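Local coordinates for protein CghA (Chaetomium globosum, PDB 6KBC) that belongs to a two-domain, strand-rich protein family of the calycin clan and holds the ligand WK1 in a pocket lined by residues from both domains, at residues A60-S65 with I81-S86; L243-Q248 with G386-V391; H345-W350 with G366-V371. All blocks are in the same frame, centred on the assembly; numbering follows the deposited sequence.

How the contacts relate
The three contacts lie around one ligand, WK1. Contact 1 belongs to the N-terminal domain, whereas contacts 2 and 3 belong to the C-terminal one. Contacts 2 and 3, with centres about 9 Å apart, share a sheet: Gly386 O takes the N-H of Val369 at 2.8 Å, and Glu390 OE1 lies 2.6 Å from His345 NE2. Contacts 1 and 3, centres about 11 Å apart, meet where Trp85 O and Gln347 NE2 are 2.9 Å from each other. The link between contacts 1 and 2 is apolar, Ala61 CB standing 4.0 Å from Met387 CE. Ser65, Asn82, Phe244 and Trp350 bring all three contacts to the pocket.

Contact 1 of 3, residues A60-S65 with I81-S86; sequences AAFTVS and INAAWS. With WK1 ((2S)-3-[(2S,4E)-4-[[(1R,2S,4aR,6S,8R,8aS)-2-[(E)-but-2-en-2-yl]-6,8-dimethyl-1,2,4a,5,6,7,8,8a-octahydronaphthalen-1-yl]-oxidanyl-methylidene]-3,5-bis(oxidanylidene)pyrrolidin-2-yl]-2-methyl-2-oxidanyl-propanoic acid), chain B.
Thr63 and Asn82 form a hydrogen-bonded antiparallel pair, and their side chains run side by side on the face of the sheet that turns to the ligand. Asn82 can be followed outward. Its CB lies against Thr63 CG2 at 3.8 Å. With CG beside the backbone N (chi1 -69°), the amide is carried towards WK1 and its two ends take different partners. OD1 is hydrogen-bonded to Ser92 OG on strand 90-96, while ND2 donates to WK1 O1 at 2.9 Å with an N-H...O angle of 160°. Bonding at both ends would fix the amide's rotation. Further along the first strand, Ser65 OG donates to WK1 O5 at 2.7 Å, so the hairpin holds two separate oxygens of the ligand.

The other face is mostly apolar. Phe62 CE1 comes within 3.4 Å of Ile81 CG2, and Val64 CG2 within 3.7 Å of Ile81 CG1; Leu196 and Phe198 of strand 181-200 pack against the Phe62 side chain. Four backbone bonds join segments 60-65 and 81-86, two between Ala61 and Ala84 and two between Thr63 and Asn82, and the axes run at 179°. This is a regular beta hairpin, one face mixing Thr63 and Asn82 with Ala61 and Ala84, the other mainly apolar; it forms part of a ligand pocket, consistent with a calycin-type beta fold.

Contact 2 of 3, residues L243-Q248 with G386-V391; sequences LFVRAQ and GMTGEV
Gly389 O is approached by two groups of the opposite strand: Phe244 N donates to it at 2.7 Å, and Leu243 CA adds a CA-H...O contact at 3.3 Å. The pair is an antiparallel ladder between strands 239-249 and 382-392, which are far apart in the chain yet adjacent in the beta sheet of the C-terminal domain, an arrangement consistent with the curled sheets of the calycin clan. The segment axes run at 179°, and Gly389 N returns a bond to Phe244 O. Arg246 and Met387 repeat the reciprocal pattern two residues on. At the end of the ladder the backbones draw close, with Ala247 CA and Gly386 CA only 3.7 Å apart where the glycine has no side chain.

One face carries Phe244, Arg246 and Met387. Arg246 NH2 lies at the edge of the Phe244 ring, and the guanidinium is held by salt bridges from NE to Asp52 and from NH2 to Asp227, joining this strand to the N-terminal domain. Phe244 also touches WK1, so the ladder contributes to the pocket. On the other face Val245 CG2 meets Thr388 CG2 at 4.0 Å, and Leu243 CD1 rests 3.9 Å from Glu390 CG. Thr388 OG1 donates to Glu390 OE1 at 2.7 Å, on the anti side of the carboxylate and 23° out of its plane; the same oxygen also pairs with His345 NE2. In Met387, CG lies between the backbone N and the carbonyl carbon (chi1 57°) and chi2 is extended, which sets SD near the Phe244 ring. This Met-aromatic contact is oblique, SD standing 5.3 Å from the ring centroid, while CG lies at the edge near CE2.

Contact 3 of 3, residues H345-W350 with G366-V371; sequences HHQAWW and GFVVEV. With WK1 ((2S)-3-[(2S,4E)-4-[[(1R,2S,4aR,6S,8R,8aS)-2-[(E)-but-2-en-2-yl]-6,8-dimethyl-1,2,4a,5,6,7,8,8a-octahydronaphthalen-1-yl]-oxidanyl-methylidene]-3,5-bis(oxidanylidene)pyrrolidin-2-yl]-2-methyl-2-oxidanyl-propanoic acid), chain B.
Gly366 meets the Trp350 side chain face-on: its CA sits 3.4 Å from the centroid of the six-membered ring, 12° off the normal, a CH-pi contact. Trp350 CG lies between its backbone N and carbonyl carbon (chi1 73°), which lays the indole over the glycine. WK1 C18 is over the opposite face, toward the rim and nearest NE1 at 3.5 Å; NE1 itself bonds to Asn364 OD1. Gly366 O accepts from Trp349 N at 2.8 Å and weakly from Trp350 N: a classic beta bulge. A water also donates to Gly366 O and to Trp350 O.

Phe367 follows with a face-to-face stack on His345, the centroids 3.5 Å apart and the planes at 7°. The histidine is oriented in part by a bond between ND1 and Leu314 O. Over the other face of the phenyl ring lies the same water. At Val368 comes a second classic bulge: its O takes N-H groups from His346 N at 2.8 Å and Gln347 N at 3.1 Å, while its own N donates to Gln347 O. Val369 CG1 lies 4.0 Å from His345 CD2, at the ring edge. Glu370 OE1 accepts a hydrogen bond from a water at 3.0 Å, which is only weakly bonded to His346 ND1; OE2 bonds to His383.

The Val368 bulge falls at the corner at Gln347, where the chain passes from strand 338-346 to strand 348-353; the Gly366 bulge follows within the latter. Strand 363-375 pairs with both and also with strand 382-392, while Trp349 packs on Ala61 and Ala84 of the N-terminal hairpin.

Contact 1 of 3, residues A60-S65 with I81-S86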
loop_
_atom_site.group_PDB
_atom_site.type_symbol
_atom_site.label_atom_id
_atom_site.label_comp_id
_atom_site.label_asym_id
_atom_site.label_seq_id
_atom_site.Cartn_x
_atom_site.Cartn_y
_atom_site.Cartn_z
ATOM N N ALA A 60 2.238 -8.956 -14.686
ATOM C CA ALA A 60 2.693 -9.500 -13.421
ATOM C C ALA A 60 2.567 -8.412 -12.372
ATOM O O ALA A 60 2.601 -7.219 -12.684
ATOM C CB ALA A 60 4.139 -10.009 -13.495
ATOM N N ALA A 61 2.401 -8.838 -11.131
ATOM C CA ALA A 61 2.270 -7.899 -10.033
ATOM C C ALA A 61 2.785 -8.586 -8.786
ATOM O O ALA A 61 2.675 -9.806 -8.636
ATOM C CB ALA A 61 0.807 -7.446 -9.835
ATOM N N PHE A 62 3.329 -7.790 -7.880
ATOM C CA PHE A 62 3.926 -8.343 -6.681
ATOM C C PHE A 62 3.805 -7.308 -5.581
ATOM O O PHE A 62 4.020 -6.123 -5.816
ATOM C CB PHE A 62 5.414 -8.698 -6.896
ATOM C CG PHE A 62 6.075 -9.251 -5.663
ATOM C CD1 PHE A 62 6.036 -10.603 -5.398
ATOM C CD2 PHE A 62 6.711 -8.410 -4.762
ATOM C CE1 PHE A 62 6.611 -11.117 -4.249
ATOM C CE2 PHE A 62 7.305 -8.915 -3.611
ATOM C CZ PHE A 62 7.249 -10.269 -3.353
ATOM N N THR A 63 3.484 -7.760 -4.381
ATOM C CA THR A 63 3.463 -6.837 -3.263
ATOM C C THR A 63 3.806 -7.615 -2.006
ATOM O O THR A 63 3.441 -8.784 -1.862
ATOM C CB THR A 63 2.108 -6.123 -3.127
ATOM O OG1 THR A 63 2.213 -5.073 -2.155
ATOM C CG2 THR A 63 0.995 -7.096 -2.720
ATOM N N VAL A 64 4.547 -6.966 -1.123
ATOM C CA VAL A 64 4.858 -7.515 0.184
ATOM C C VAL A 64 4.640 -6.407 1.198
ATOM O O VAL A 64 5.017 -5.252 0.964
ATOM C CB VAL A 64 6.306 -8.063 0.237
ATOM C CG1 VAL A 64 7.310 -6.986 -0.172
ATOM C CG2 VAL A 64 6.623 -8.611 1.607
ATOM N N SER A 65 3.994 -6.744 2.302
ATOM C CA SER A 65 3.897 -5.843 3.436
ATOM C C SER A 65 4.635 -6.502 4.587
ATOM O O SER A 65 4.318 -7.637 4.955
ATOM C CB SER A 65 2.435 -5.546 3.808
ATOM O OG SER A 65 1.843 -4.706 2.832
ATOM N N ILE A 81 2.797 -11.613 1.508
ATOM C CA ILE A 81 3.259 -11.579 0.127
ATOM C C ILE A 81 2.133 -11.981 -0.806
ATOM O O ILE A 81 1.437 -12.973 -0.565
ATOM C CB ILE A 81 4.474 -12.504 -0.092
ATOM C CG1 ILE A 81 5.616 -12.113 0.841
ATOM C CG2 ILE A 81 4.926 -12.422 -1.545
ATOM C CD1 ILE A 81 6.586 -13.263 1.117
ATOM N N ASN A 82 1.987 -11.237 -1.896
ATOM C CA ASN A 82 1.040 -11.600 -2.940
ATOM C C ASN A 82 1.709 -11.430 -4.293
ATOM O O ASN A 82 2.403 -10.439 -4.527
ATOM C CB ASN A 82 -0.222 -10.741 -2.873
ATOM C CG ASN A 82 -1.047 -11.042 -1.647
ATOM O OD1 ASN A 82 -1.828 -11.986 -1.646
ATOM N ND2 ASN A 82 -0.850 -10.266 -0.580
ATOM N N ALA A 83 1.455 -12.375 -5.192
ATOM C CA ALA A 83 2.062 -12.349 -6.514
ATOM C C ALA A 83 1.039 -12.824 -7.530
ATOM O O ALA A 83 0.237 -13.717 -7.236
ATOM C CB ALA A 83 3.318 -13.240 -6.567
ATOM N N ALA A 84 1.064 -12.220 -8.717
ATOM C CA ALA A 84 0.127 -12.555 -9.778
ATOM C C ALA A 84 0.868 -12.621 -11.105
ATOM O O ALA A 84 1.781 -11.829 -11.351
ATOM C CB ALA A 84 -1.013 -11.530 -9.872
ATOM N N TRP A 85 0.463 -13.559 -11.958
ATOM C CA TRP A 85 0.988 -13.691 -13.311
ATOM C C TRP A 85 -0.168 -13.586 -14.295
ATOM O O TRP A 85 -1.273 -14.046 -14.012
ATOM C CB TRP A 85 1.673 -15.047 -13.540
ATOM C CG TRP A 85 2.971 -15.284 -12.836
ATOM C CD1 TRP A 85 4.226 -15.274 -13.399
ATOM C CD2 TRP A 85 3.157 -15.599 -11.447
ATOM N NE1 TRP A 85 5.169 -15.553 -12.441
ATOM C CE2 TRP A 85 4.541 -15.772 -11.240
ATOM C CE3 TRP A 85 2.287 -15.754 -10.360
ATOM C CZ2 TRP A 85 5.076 -16.081 -9.992
ATOM C CZ3 TRP A 85 2.816 -16.059 -9.121
ATOM C CH2 TRP A 85 4.204 -16.219 -8.943
ATOM N N SER A 86 0.113 -13.029 -15.474
ATOM C CA SER A 86 -0.934 -12.850 -16.479
ATOM C C SER A 86 -1.588 -14.168 -16.876
ATOM O O SER A 86 -2.724 -14.164 -17.360
ATOM C CB SER A 86 -0.363 -12.166 -17.725
ATOM O OG SER A 86 0.734 -12.900 -18.243
HETATM O O WK1 B . -2.880 -11.469 3.762
HETATM C C17 WK1 B . -2.538 -10.763 2.849
HETATM O O1 WK1 B . -1.747 -11.122 2.023
HETATM C C19 WK1 B . -3.102 -9.409 2.706
HETATM O O2 WK1 B . -4.104 -9.147 3.627
HETATM C C18 WK1 B . -3.748 -9.293 1.360
HETATM C C20 WK1 B . -1.922 -8.509 2.950
HETATM C C22 WK1 B . -2.191 -7.138 2.477
HETATM N N WK1 B . -1.094 -6.189 2.474
HETATM C C21 WK1 B . -1.504 -5.035 2.989
HETATM O O5 WK1 B . -0.717 -3.988 3.083
HETATM C C23 WK1 B . -3.242 -6.394 3.133
HETATM O O4 WK1 B . -4.453 -6.841 3.392
HETATM C C24 WK1 B . -2.897 -5.054 3.462
HETATM C C16 WK1 B . -3.746 -4.048 4.090
HETATM O O3 WK1 B . -4.945 -4.381 4.375
HETATM C C9 WK1 B . -3.271 -2.665 4.255
HETATM C C8 WK1 B . -3.611 -2.087 2.852
HETATM C C12 WK1 B . -3.386 -2.947 1.625
HETATM C C13 WK1 B . -2.294 -2.877 0.898
HETATM C C90 WK1 B . -2.099 -3.743 -0.300
HETATM C C14 WK1 B . -4.428 -3.920 1.203
HETATM C C7 WK1 B . -5.039 -1.642 2.763
HETATM C C6 WK1 B . -5.502 -0.821 3.668
HETATM C C3 WK1 B . -4.660 -0.613 4.887
HETATM C C4 WK1 B . -3.961 -1.872 5.356
HETATM C C5 WK1 B . -2.936 -1.448 6.389
HETATM C C11 WK1 B . -2.333 -2.653 7.040
HETATM C C2 WK1 B . -5.303 0.137 6.024
HETATM C C1 WK1 B . -4.163 0.680 6.826
HETATM C C10 WK1 B . -4.546 1.648 7.897
HETATM C C WK1 B . -3.455 -0.488 7.441
#

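Contact 2 of 3, residues L243-Q248 with G386-V391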
loop_
_atom_site.group_PDB
_atom_site.type_symbol
_atom_site.label_atom_id
_atom_site.label_comp_id
_atom_site.label_asym_id
_atom_site.label_seq_id
_atom_site.Cartn_x
_atom_site.Cartn_y
_atom_site.Cartn_z
ATOM N N LEU A 243 -9.217 1.260 0.615
ATOM C CA LEU A 243 -8.863 1.115 -0.791
ATOM C C LEU A 243 -7.408 1.507 -0.987
ATOM O O LEU A 243 -7.048 2.672 -0.784
ATOM C CB LEU A 243 -9.750 1.976 -1.681
ATOM C CG LEU A 243 -9.258 2.042 -3.139
ATOM C CD1 LEU A 243 -9.373 0.685 -3.799
ATOM C CD2 LEU A 243 -10.054 3.090 -3.901
ATOM N N PHE A 244 -6.586 0.542 -1.387
ATOM C CA PHE A 244 -5.231 0.800 -1.874
ATOM C C PHE A 244 -5.246 0.868 -3.391
ATOM O O PHE A 244 -5.856 0.017 -4.040
ATOM C CB PHE A 244 -4.259 -0.302 -1.443
ATOM C CG PHE A 244 -2.861 -0.132 -2.021
ATOM C CD1 PHE A 244 -1.924 0.655 -1.371
ATOM C CD2 PHE A 244 -2.504 -0.742 -3.219
ATOM C CE1 PHE A 244 -0.626 0.832 -1.905
ATOM C CE2 PHE A 244 -1.217 -0.578 -3.764
ATOM C CZ PHE A 244 -0.285 0.216 -3.106
ATOM N N VAL A 245 -4.555 1.857 -3.966
ATOM C CA VAL A 245 -4.383 1.922 -5.416
ATOM C C VAL A 245 -2.948 2.287 -5.726
ATOM O O VAL A 245 -2.397 3.218 -5.133
ATOM C CB VAL A 245 -5.287 2.981 -6.086
ATOM C CG1 VAL A 245 -5.016 3.036 -7.577
ATOM C CG2 VAL A 245 -6.740 2.725 -5.821
ATOM N N ARG A 246 -2.365 1.612 -6.713
ATOM C CA ARG A 246 -1.200 2.154 -7.405
ATOM C C ARG A 246 -1.388 1.866 -8.879
ATOM O O ARG A 246 -1.592 0.710 -9.251
ATOM C CB ARG A 246 0.110 1.545 -6.910
ATOM C CG ARG A 246 1.318 2.239 -7.561
ATOM C CD ARG A 246 2.623 1.520 -7.281
ATOM N NE ARG A 246 2.795 1.177 -5.872
ATOM C CZ ARG A 246 3.067 2.047 -4.902
ATOM N NH1 ARG A 246 3.214 3.344 -5.168
ATOM N NH2 ARG A 246 3.225 1.605 -3.661
ATOM N N ALA A 247 -1.350 2.904 -9.708
ATOM C CA ALA A 247 -1.633 2.720 -11.122
ATOM C C ALA A 247 -0.819 3.706 -11.935
ATOM O O ALA A 247 -0.524 4.812 -11.479
ATOM C CB ALA A 247 -3.114 2.926 -11.452
ATOM N N GLN A 248 -0.528 3.314 -13.170
ATOM C CA GLN A 248 0.147 4.175 -14.135
ATOM C C GLN A 248 -0.600 4.092 -15.457
ATOM O O GLN A 248 -0.924 2.992 -15.916
ATOM C CB GLN A 248 1.610 3.764 -14.332
ATOM C CG GLN A 248 2.321 4.629 -15.401
ATOM C CD GLN A 248 3.791 4.292 -15.551
ATOM O OE1 GLN A 248 4.168 3.124 -15.612
ATOM N NE2 GLN A 248 4.629 5.317 -15.566
ATOM N N GLY A 386 -2.595 -1.128 -13.161
ATOM C CA GLY A 386 -2.336 -0.837 -11.771
ATOM C C GLY A 386 -2.819 -1.973 -10.910
ATOM O O GLY A 386 -3.200 -3.037 -11.405
ATOM N N MET A 387 -2.793 -1.744 -9.609
ATOM C CA MET A 387 -3.329 -2.733 -8.702
ATOM C C MET A 387 -4.241 -2.015 -7.729
ATOM O O MET A 387 -4.069 -0.822 -7.462
ATOM C CB MET A 387 -2.225 -3.467 -7.942
ATOM C CG MET A 387 -1.333 -2.561 -7.165
ATOM S SD MET A 387 -0.036 -3.463 -6.296
ATOM C CE MET A 387 0.928 -4.093 -7.695
ATOM N N THR A 388 -5.238 -2.738 -7.223
ATOM C CA THR A 388 -6.054 -2.231 -6.142
ATOM C C THR A 388 -6.133 -3.285 -5.051
ATOM O O THR A 388 -6.080 -4.490 -5.314
ATOM C CB THR A 388 -7.506 -1.837 -6.578
ATOM O OG1 THR A 388 -8.200 -2.989 -7.057
ATOM C CG2 THR A 388 -7.496 -0.751 -7.653
ATOM N N GLY A 389 -6.219 -2.804 -3.820
ATOM C CA GLY A 389 -6.513 -3.643 -2.686
ATOM C C GLY A 389 -7.781 -3.072 -2.098
ATOM O O GLY A 389 -7.804 -1.900 -1.714
ATOM N N GLU A 390 -8.843 -3.874 -2.050
ATOM C CA GLU A 390 -10.187 -3.385 -1.746
ATOM C C GLU A 390 -10.665 -4.152 -0.529
ATOM O O GLU A 390 -10.996 -5.336 -0.635
ATOM C CB GLU A 390 -11.114 -3.573 -2.949
ATOM C CG GLU A 390 -10.465 -3.026 -4.230
ATOM C CD GLU A 390 -11.350 -3.152 -5.450
ATOM O OE1 GLU A 390 -10.857 -2.820 -6.541
ATOM O OE2 GLU A 390 -12.529 -3.562 -5.323
ATOM N N VAL A 391 -10.670 -3.492 0.628
ATOM C CA VAL A 391 -10.946 -4.154 1.897
ATOM C C VAL A 391 -12.277 -3.658 2.435
ATOM O O VAL A 391 -12.545 -2.453 2.461
ATOM C CB VAL A 391 -9.830 -3.930 2.927
ATOM C CG1 VAL A 391 -10.091 -4.814 4.150
ATOM C CG2 VAL A 391 -8.447 -4.220 2.296
#

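Contact 3 of 3, residues H345-W350 with G366-V371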
loop_
_atom_site.group_PDB
_atom_site.type_symbol
_atom_site.label_atom_id
_atom_site.label_comp_id
_atom_site.label_asym_id
_atom_site.label_seq_id
_atom_site.Cartn_x
_atom_site.Cartn_y
_atom_site.Cartn_z
ATOM N N HIS A 345 -11.455 -4.049 -12.783
ATOM C CA HIS A 345 -10.882 -5.317 -12.355
ATOM C C HIS A 345 -10.568 -6.193 -13.557
ATOM O O HIS A 345 -11.483 -6.633 -14.264
ATOM C CB HIS A 345 -11.851 -6.053 -11.434
ATOM C CG HIS A 345 -12.155 -5.309 -10.167
ATOM N ND1 HIS A 345 -13.325 -5.494 -9.461
ATOM C CD2 HIS A 345 -11.435 -4.393 -9.477
ATOM C CE1 HIS A 345 -13.318 -4.714 -8.394
ATOM N NE2 HIS A 345 -12.174 -4.046 -8.371
ATOM N N HIS A 346 -9.282 -6.456 -13.774
ATOM C CA HIS A 346 -8.826 -7.260 -14.894
ATOM C C HIS A 346 -8.452 -8.671 -14.481
ATOM O O HIS A 346 -8.802 -9.626 -15.171
ATOM C CB HIS A 346 -7.628 -6.589 -15.578
ATOM C CG HIS A 346 -7.093 -7.380 -16.727
ATOM N ND1 HIS A 346 -7.706 -7.401 -17.962
ATOM C CD2 HIS A 346 -6.025 -8.210 -16.819
ATOM C CE1 HIS A 346 -7.033 -8.204 -18.767
ATOM N NE2 HIS A 346 -6.005 -8.703 -18.100
ATOM N N GLN A 347 -7.770 -8.826 -13.357
ATOM C CA GLN A 347 -7.369 -10.138 -12.885
ATOM C C GLN A 347 -7.601 -10.195 -11.394
ATOM O O GLN A 347 -7.151 -9.307 -10.666
ATOM C CB GLN A 347 -5.885 -10.444 -13.186
ATOM C CG GLN A 347 -5.489 -11.837 -12.723
ATOM C CD GLN A 347 -4.013 -12.159 -12.943
ATOM O OE1 GLN A 347 -3.268 -11.385 -13.559
ATOM N NE2 GLN A 347 -3.586 -13.305 -12.421
ATOM N N ALA A 348 -8.273 -11.252 -10.953
ATOM C CA ALA A 348 -8.476 -11.498 -9.532
ATOM C C ALA A 348 -7.168 -11.972 -8.921
ATOM O O ALA A 348 -6.667 -13.044 -9.260
ATOM C CB ALA A 348 -9.568 -12.542 -9.327
ATOM N N TRP A 349 -6.619 -11.177 -8.016
ATOM C CA TRP A 349 -5.295 -11.437 -7.474
ATOM C C TRP A 349 -5.380 -12.210 -6.163
ATOM O O TRP A 349 -4.811 -13.299 -6.029
ATOM C CB TRP A 349 -4.594 -10.091 -7.296
ATOM C CG TRP A 349 -3.150 -10.145 -6.892
ATOM C CD1 TRP A 349 -2.425 -11.242 -6.518
ATOM C CD2 TRP A 349 -2.273 -9.027 -6.793
ATOM N NE1 TRP A 349 -1.129 -10.869 -6.209
ATOM C CE2 TRP A 349 -1.014 -9.513 -6.367
ATOM C CE3 TRP A 349 -2.424 -7.657 -7.027
ATOM C CZ2 TRP A 349 0.078 -8.677 -6.170
ATOM C CZ3 TRP A 349 -1.330 -6.823 -6.825
ATOM C CH2 TRP A 349 -0.103 -7.337 -6.397
ATOM N N TRP A 350 -6.080 -11.650 -5.180
ATOM C CA TRP A 350 -6.373 -12.351 -3.944
ATOM C C TRP A 350 -7.804 -12.031 -3.551
ATOM O O TRP A 350 -8.397 -11.062 -4.029
ATOM C CB TRP A 350 -5.376 -11.990 -2.823
ATOM C CG TRP A 350 -5.534 -10.614 -2.238
ATOM C CD1 TRP A 350 -6.449 -10.208 -1.296
ATOM C CD2 TRP A 350 -4.725 -9.473 -2.527
ATOM N NE1 TRP A 350 -6.258 -8.880 -0.994
ATOM C CE2 TRP A 350 -5.212 -8.403 -1.740
ATOM C CE3 TRP A 350 -3.633 -9.250 -3.377
ATOM C CZ2 TRP A 350 -4.652 -7.134 -1.784
ATOM C CZ3 TRP A 350 -3.075 -7.979 -3.419
ATOM C CH2 TRP A 350 -3.588 -6.937 -2.625
ATOM N N GLY A 366 -7.797 -8.269 -3.854
ATOM C CA GLY A 366 -6.769 -7.595 -4.629
ATOM C C GLY A 366 -7.038 -7.861 -6.099
ATOM O O GLY A 366 -7.492 -8.953 -6.470
ATOM N N PHE A 367 -6.742 -6.866 -6.924
ATOM C CA PHE A 367 -6.941 -6.960 -8.359
ATOM C C PHE A 367 -5.788 -6.287 -9.084
ATOM O O PHE A 367 -5.261 -5.263 -8.637
ATOM C CB PHE A 367 -8.217 -6.263 -8.819
ATOM C CG PHE A 367 -9.469 -6.916 -8.343
ATOM C CD1 PHE A 367 -10.034 -7.955 -9.062
ATOM C CD2 PHE A 367 -10.076 -6.493 -7.165
ATOM C CE1 PHE A 367 -11.218 -8.554 -8.615
ATOM C CE2 PHE A 367 -11.258 -7.092 -6.720
ATOM C CZ PHE A 367 -11.816 -8.113 -7.443
ATOM N N VAL A 368 -5.436 -6.849 -10.232
ATOM C CA VAL A 368 -4.773 -6.073 -11.273
ATOM C C VAL A 368 -5.864 -5.352 -12.046
ATOM O O VAL A 368 -6.855 -5.969 -12.453
ATOM C CB VAL A 368 -3.954 -6.984 -12.199
ATOM C CG1 VAL A 368 -3.362 -6.171 -13.349
ATOM C CG2 VAL A 368 -2.877 -7.727 -11.415
ATOM N N VAL A 369 -5.713 -4.047 -12.234
ATOM C CA VAL A 369 -6.772 -3.275 -12.862
ATOM C C VAL A 369 -6.263 -2.716 -14.178
ATOM O O VAL A 369 -5.098 -2.339 -14.305
ATOM C CB VAL A 369 -7.281 -2.132 -11.956
ATOM C CG1 VAL A 369 -8.070 -2.710 -10.764
ATOM C CG2 VAL A 369 -6.093 -1.297 -11.469
ATOM N N GLU A 370 -7.160 -2.629 -15.149
ATOM C CA GLU A 370 -6.904 -1.862 -16.353
ATOM C C GLU A 370 -7.391 -0.440 -16.117
ATOM O O GLU A 370 -8.473 -0.227 -15.561
ATOM C CB GLU A 370 -7.629 -2.482 -17.543
ATOM C CG GLU A 370 -7.193 -1.934 -18.886
ATOM C CD GLU A 370 -7.724 -2.788 -20.029
ATOM O OE1 GLU A 370 -8.436 -3.783 -19.744
ATOM O OE2 GLU A 370 -7.391 -2.500 -21.195
ATOM N N VAL A 371 -6.592 0.535 -16.543
ATOM C CA VAL A 371 -6.801 1.942 -16.209
ATOM C C VAL A 371 -7.058 2.721 -17.491
ATOM O O VAL A 371 -6.302 2.598 -18.461
ATOM C CB VAL A 371 -5.585 2.514 -15.455
ATOM C CG1 VAL A 371 -5.833 3.962 -15.025
ATOM C CG2 VAL A 371 -5.258 1.632 -14.260
HETATM O O WK1 B . -2.880 -11.469 3.762
HETATM C C17 WK1 B . -2.538 -10.763 2.849
HETATM O O1 WK1 B . -1.747 -11.122 2.023
HETATM C C19 WK1 B . -3.102 -9.409 2.706
HETATM O O2 WK1 B . -4.104 -9.147 3.627
HETATM C C18 WK1 B . -3.748 -9.293 1.360
HETATM C C20 WK1 B . -1.922 -8.509 2.950
HETATM C C22 WK1 B . -2.191 -7.138 2.477
HETATM N N WK1 B . -1.094 -6.189 2.474
HETATM C C21 WK1 B . -1.504 -5.035 2.989
HETATM O O5 WK1 B . -0.717 -3.988 3.083
HETATM C C23 WK1 B . -3.242 -6.394 3.133
HETATM O O4 WK1 B . -4.453 -6.841 3.392
HETATM C C24 WK1 B . -2.897 -5.054 3.462
HETATM C C16 WK1 B . -3.746 -4.048 4.090
HETATM O O3 WK1 B . -4.945 -4.381 4.375
HETATM C C9 WK1 B . -3.271 -2.665 4.255
HETATM C C8 WK1 B . -3.611 -2.087 2.852
HETATM C C12 WK1 B . -3.386 -2.947 1.625
HETATM C C13 WK1 B . -2.294 -2.877 0.898
HETATM C C90 WK1 B . -2.099 -3.743 -0.300
HETATM C C14 WK1 B . -4.428 -3.920 1.203
HETATM C C7 WK1 B . -5.039 -1.642 2.763
HETATM C C6 WK1 B . -5.502 -0.821 3.668
HETATM C C3 WK1 B . -4.660 -0.613 4.887
HETATM C C4 WK1 B . -3.961 -1.872 5.356
HETATM C C5 WK1 B . -2.936 -1.448 6.389
HETATM C C11 WK1 B . -2.333 -2.653 7.040
HETATM C C2 WK1 B . -5.303 0.137 6.024
HETATM C C1 WK1 B . -4.163 0.680 6.826
HETATM C C10 WK1 B . -4.546 1.648 7.897
HETATM C C WK1 B . -3.455 -0.488 7.441
HETATM O O HOH W 1 -10.189 -5.231 -17.775
HETATM O O HOH W 2 -9.675 -10.491 -6.309
#